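PDB 3CSW: probable branched-chain-amino-acid aminotransferase from Thermotoga maritima MSB8, which probably catalyses the pyridoxal-phosphate-dependent transfer of the amino group of leucine, isoleucine or valine to 2-oxoglutarate, yielding branched-chain 2-oxo acids and glutamate. Local coordinates for residues 60-65 with 199-204. Residues are numbered along the deposited sequence; the frame is centred on the assembly and turned at random. Where two conformers were deposited one is given.
Sequences YTRLKR and ILDGIT. With PLP (pyridoxal-5'-phosphate), chain E.
The phosphate-binding end of the cofactor pocket is built where Arg62, from helix 56-68, reaches Asp201 and Gly202 just ahead of helix 203-214. Bent at its second and third torsions, the Arg62 chain brings NH2 to 2.9 Å from PLP O1P, with an N-H...O angle of 142°; the bond from NH1 to the same oxygen is weak. PLP O1P lies at the edge of this guanidinium, near its plane, while Ile203 CD1 covers one face near its margin. On its other nitrogen, Arg62 NE pairs with Glu44 in a salt bridge, which probably limits how the guanidinium can turn.

Gly202 is the N-cap, and the first turn of the helix supplies two backbone donors to the anion: Ile203 N to PLP O1P at 2.9 Å and Thr204 N to PLP O2P at 3.0 Å. Thr204 OG1 adds a bond to PLP O2P of 2.7 Å. Such an anion-binding helix start, joined by an arginine, is consistent with the phosphate cup of class-IV aminotransferases. Leu200 CD2 packs against the pyridine ring, 3.5 Å from PLP C3.

Beside this cup, Arg65 and Asp201 form an end-on, two-pronged salt bridge: NH2 meets the syn lone pair of OD1 at 2.7 Å, and NH1 lies 2.9 Å from OD2, tilted 29° from the carboxylate plane. The guanidinium and carboxylate planes are 37° apart. Truncating Arg65 to an alanine would probably leave the Asp201 carboxylate without this two-point grip and freer to turn, since Arg62 NH1, 4.5 Å from Asp201 OD1, makes no salt bridge with it.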
loop_
_atom_site.group_PDB
_atom_site.type_symbol
_atom_site.label_atom_id
_atom_site.label_comp_id
_atom_site.label_asym_id
_atom_site.label_seq_id
_atom_site.Cartn_x
_atom_site.Cartn_y
_atom_site.Cartn_z
ATOM N N TYR A 60 -27.346 -15.188 12.121
ATOM C CA TYR A 60 -28.042 -15.522 10.877
ATOM C C TYR A 60 -27.867 -14.437 9.805
ATOM O O TYR A 60 -27.627 -14.736 8.640
ATOM C CB TYR A 60 -29.538 -15.733 11.144
ATOM C CG TYR A 60 -30.314 -16.171 9.919
ATOM C CD1 TYR A 60 -30.304 -17.500 9.497
ATOM C CD2 TYR A 60 -31.027 -15.251 9.165
ATOM C CE1 TYR A 60 -30.995 -17.901 8.355
ATOM C CE2 TYR A 60 -31.725 -15.633 8.017
ATOM C CZ TYR A 60 -31.710 -16.954 7.616
ATOM O OH TYR A 60 -32.428 -17.316 6.480
ATOM N N THR A 61 -28.002 -13.174 10.187
ATOM C CA THR A 61 -27.877 -12.090 9.198
ATOM C C THR A 61 -26.428 -11.936 8.715
ATOM O O THR A 61 -26.213 -11.577 7.560
ATOM C CB THR A 61 -28.480 -10.746 9.703
ATOM O OG1 THR A 61 -27.635 -10.178 10.700
ATOM C CG2 THR A 61 -29.887 -10.980 10.293
ATOM N N ARG A 62 -25.445 -12.205 9.577
ATOM C CA ARG A 62 -24.026 -12.170 9.187
ATOM C C ARG A 62 -23.742 -13.297 8.213
ATOM O O ARG A 62 -22.977 -13.130 7.267
ATOM C CB ARG A 62 -23.067 -12.335 10.378
ATOM C CG ARG A 62 -22.356 -11.075 10.867
ATOM C CD ARG A 62 -20.865 -11.360 11.161
ATOM N NE ARG A 62 -20.667 -12.421 12.152
ATOM C CZ ARG A 62 -19.878 -12.347 13.222
ATOM N NH1 ARG A 62 -19.164 -11.266 13.480
ATOM N NH2 ARG A 62 -19.792 -13.383 14.035
ATOM N N LEU A 63 -24.347 -14.459 8.474
ATOM C CA LEU A 63 -24.200 -15.623 7.598
ATOM C C LEU A 63 -24.746 -15.255 6.217
ATOM O O LEU A 63 -24.082 -15.472 5.205
ATOM C CB LEU A 63 -24.914 -16.856 8.177
ATOM C CG LEU A 63 -24.688 -18.233 7.519
ATOM C CD1 LEU A 63 -23.232 -18.745 7.648
ATOM C CD2 LEU A 63 -25.634 -19.273 8.106
ATOM N N LYS A 64 -25.944 -14.678 6.176
ATOM C CA LYS A 64 -26.540 -14.248 4.907
ATOM C C LYS A 64 -25.631 -13.254 4.152
ATOM O O LYS A 64 -25.426 -13.358 2.942
ATOM C CB LYS A 64 -27.920 -13.638 5.152
ATOM C CG LYS A 64 -28.641 -13.287 3.866
ATOM C CD LYS A 64 -30.109 -12.850 4.074
ATOM C CE LYS A 64 -30.854 -12.812 2.716
ATOM N NZ LYS A 64 -29.955 -12.400 1.556
ATOM N N ARG A 65 -25.076 -12.304 4.884
ATOM C CA ARG A 65 -24.172 -11.324 4.315
ATOM C C ARG A 65 -22.901 -11.961 3.740
ATOM O O ARG A 65 -22.461 -11.566 2.663
ATOM C CB ARG A 65 -23.816 -10.256 5.361
ATOM C CG ARG A 65 -22.908 -9.174 4.835
ATOM C CD ARG A 65 -22.515 -8.217 5.926
ATOM N NE ARG A 65 -21.617 -8.862 6.879
ATOM C CZ ARG A 65 -21.222 -8.328 8.026
ATOM N NH1 ARG A 65 -21.634 -7.118 8.381
ATOM N NH2 ARG A 65 -20.416 -9.017 8.821
ATOM N N ILE A 199 -11.983 -4.639 9.501
ATOM C CA ILE A 199 -12.176 -5.700 10.471
ATOM C C ILE A 199 -13.549 -6.348 10.358
ATOM O O ILE A 199 -14.427 -5.836 9.682
ATOM C CB ILE A 199 -11.956 -5.155 11.937
ATOM C CG1 ILE A 199 -13.049 -4.152 12.320
ATOM C CG2 ILE A 199 -10.568 -4.527 12.050
ATOM C CD1 ILE A 199 -13.141 -3.794 13.775
ATOM N N LEU A 200 -13.699 -7.482 11.042
ATOM C CA LEU A 200 -14.977 -8.155 11.229
ATOM C C LEU A 200 -15.764 -7.475 12.366
ATOM O O LEU A 200 -15.203 -7.167 13.411
ATOM C CB LEU A 200 -14.707 -9.594 11.592
ATOM C CG LEU A 200 -15.847 -10.567 11.455
ATOM C CD1 LEU A 200 -16.253 -10.700 10.012
ATOM C CD2 LEU A 200 -15.391 -11.889 12.000
ATOM N N ASP A 201 -17.049 -7.211 12.130
ATOM C CA ASP A 201 -17.942 -6.581 13.120
ATOM C C ASP A 201 -18.453 -7.650 14.087
ATOM O O ASP A 201 -19.570 -8.150 13.965
ATOM C CB ASP A 201 -19.123 -5.837 12.446
ATOM C CG ASP A 201 -19.860 -6.697 11.404
ATOM O OD1 ASP A 201 -19.236 -7.611 10.798
ATOM O OD2 ASP A 201 -21.064 -6.456 11.182
ATOM N N GLY A 202 -17.598 -8.028 15.022
ATOM C CA GLY A 202 -17.945 -9.043 15.983
ATOM C C GLY A 202 -19.173 -8.684 16.806
ATOM O O GLY A 202 -19.374 -7.514 17.181
ATOM N N ILE A 203 -19.987 -9.695 17.060
ATOM C CA ILE A 203 -21.194 -9.571 17.884
ATOM C C ILE A 203 -20.876 -9.320 19.376
ATOM O O ILE A 203 -21.626 -8.606 20.043
ATOM C CB ILE A 203 -22.115 -10.806 17.696
ATOM C CG1 ILE A 203 -22.633 -10.788 16.247
ATOM C CG2 ILE A 203 -23.237 -10.848 18.793
ATOM C CD1 ILE A 203 -23.356 -12.011 15.799
ATOM N N THR A 204 -19.774 -9.881 19.890
ATOM C CA THR A 204 -19.326 -9.586 21.275
ATOM C C THR A 204 -18.851 -8.139 21.387
ATOM O O THR A 204 -19.185 -7.428 22.324
ATOM C CB THR A 204 -18.182 -10.526 21.752
ATOM O OG1 THR A 204 -18.432 -11.860 21.306
ATOM C CG2 THR A 204 -18.035 -10.509 23.297
HETATM N N1 PLP E . -12.371 -11.470 14.385
HETATM C C2 PLP E . -12.246 -12.635 13.634
HETATM C C2A PLP E . -11.185 -12.672 12.578
HETATM C C3 PLP E . -13.101 -13.731 13.885
HETATM O O3 PLP E . -12.941 -14.921 13.215
HETATM C C4 PLP E . -14.083 -13.631 14.900
HETATM C C4A PLP E . -14.964 -14.804 15.232
HETATM O O4A PLP E . -14.550 -15.700 15.991
HETATM C C5 PLP E . -14.185 -12.446 15.649
HETATM C C6 PLP E . -13.332 -11.376 15.372
HETATM C C5A PLP E . -15.052 -12.364 16.884
HETATM O O4P PLP E . -16.399 -12.094 16.524
HETATM P P PLP E . -17.663 -12.522 17.463
HETATM O O1P PLP E . -18.974 -12.372 16.666
HETATM O O2P PLP E . -17.707 -11.630 18.671
HETATM O O3P PLP E . -17.405 -13.969 17.859
#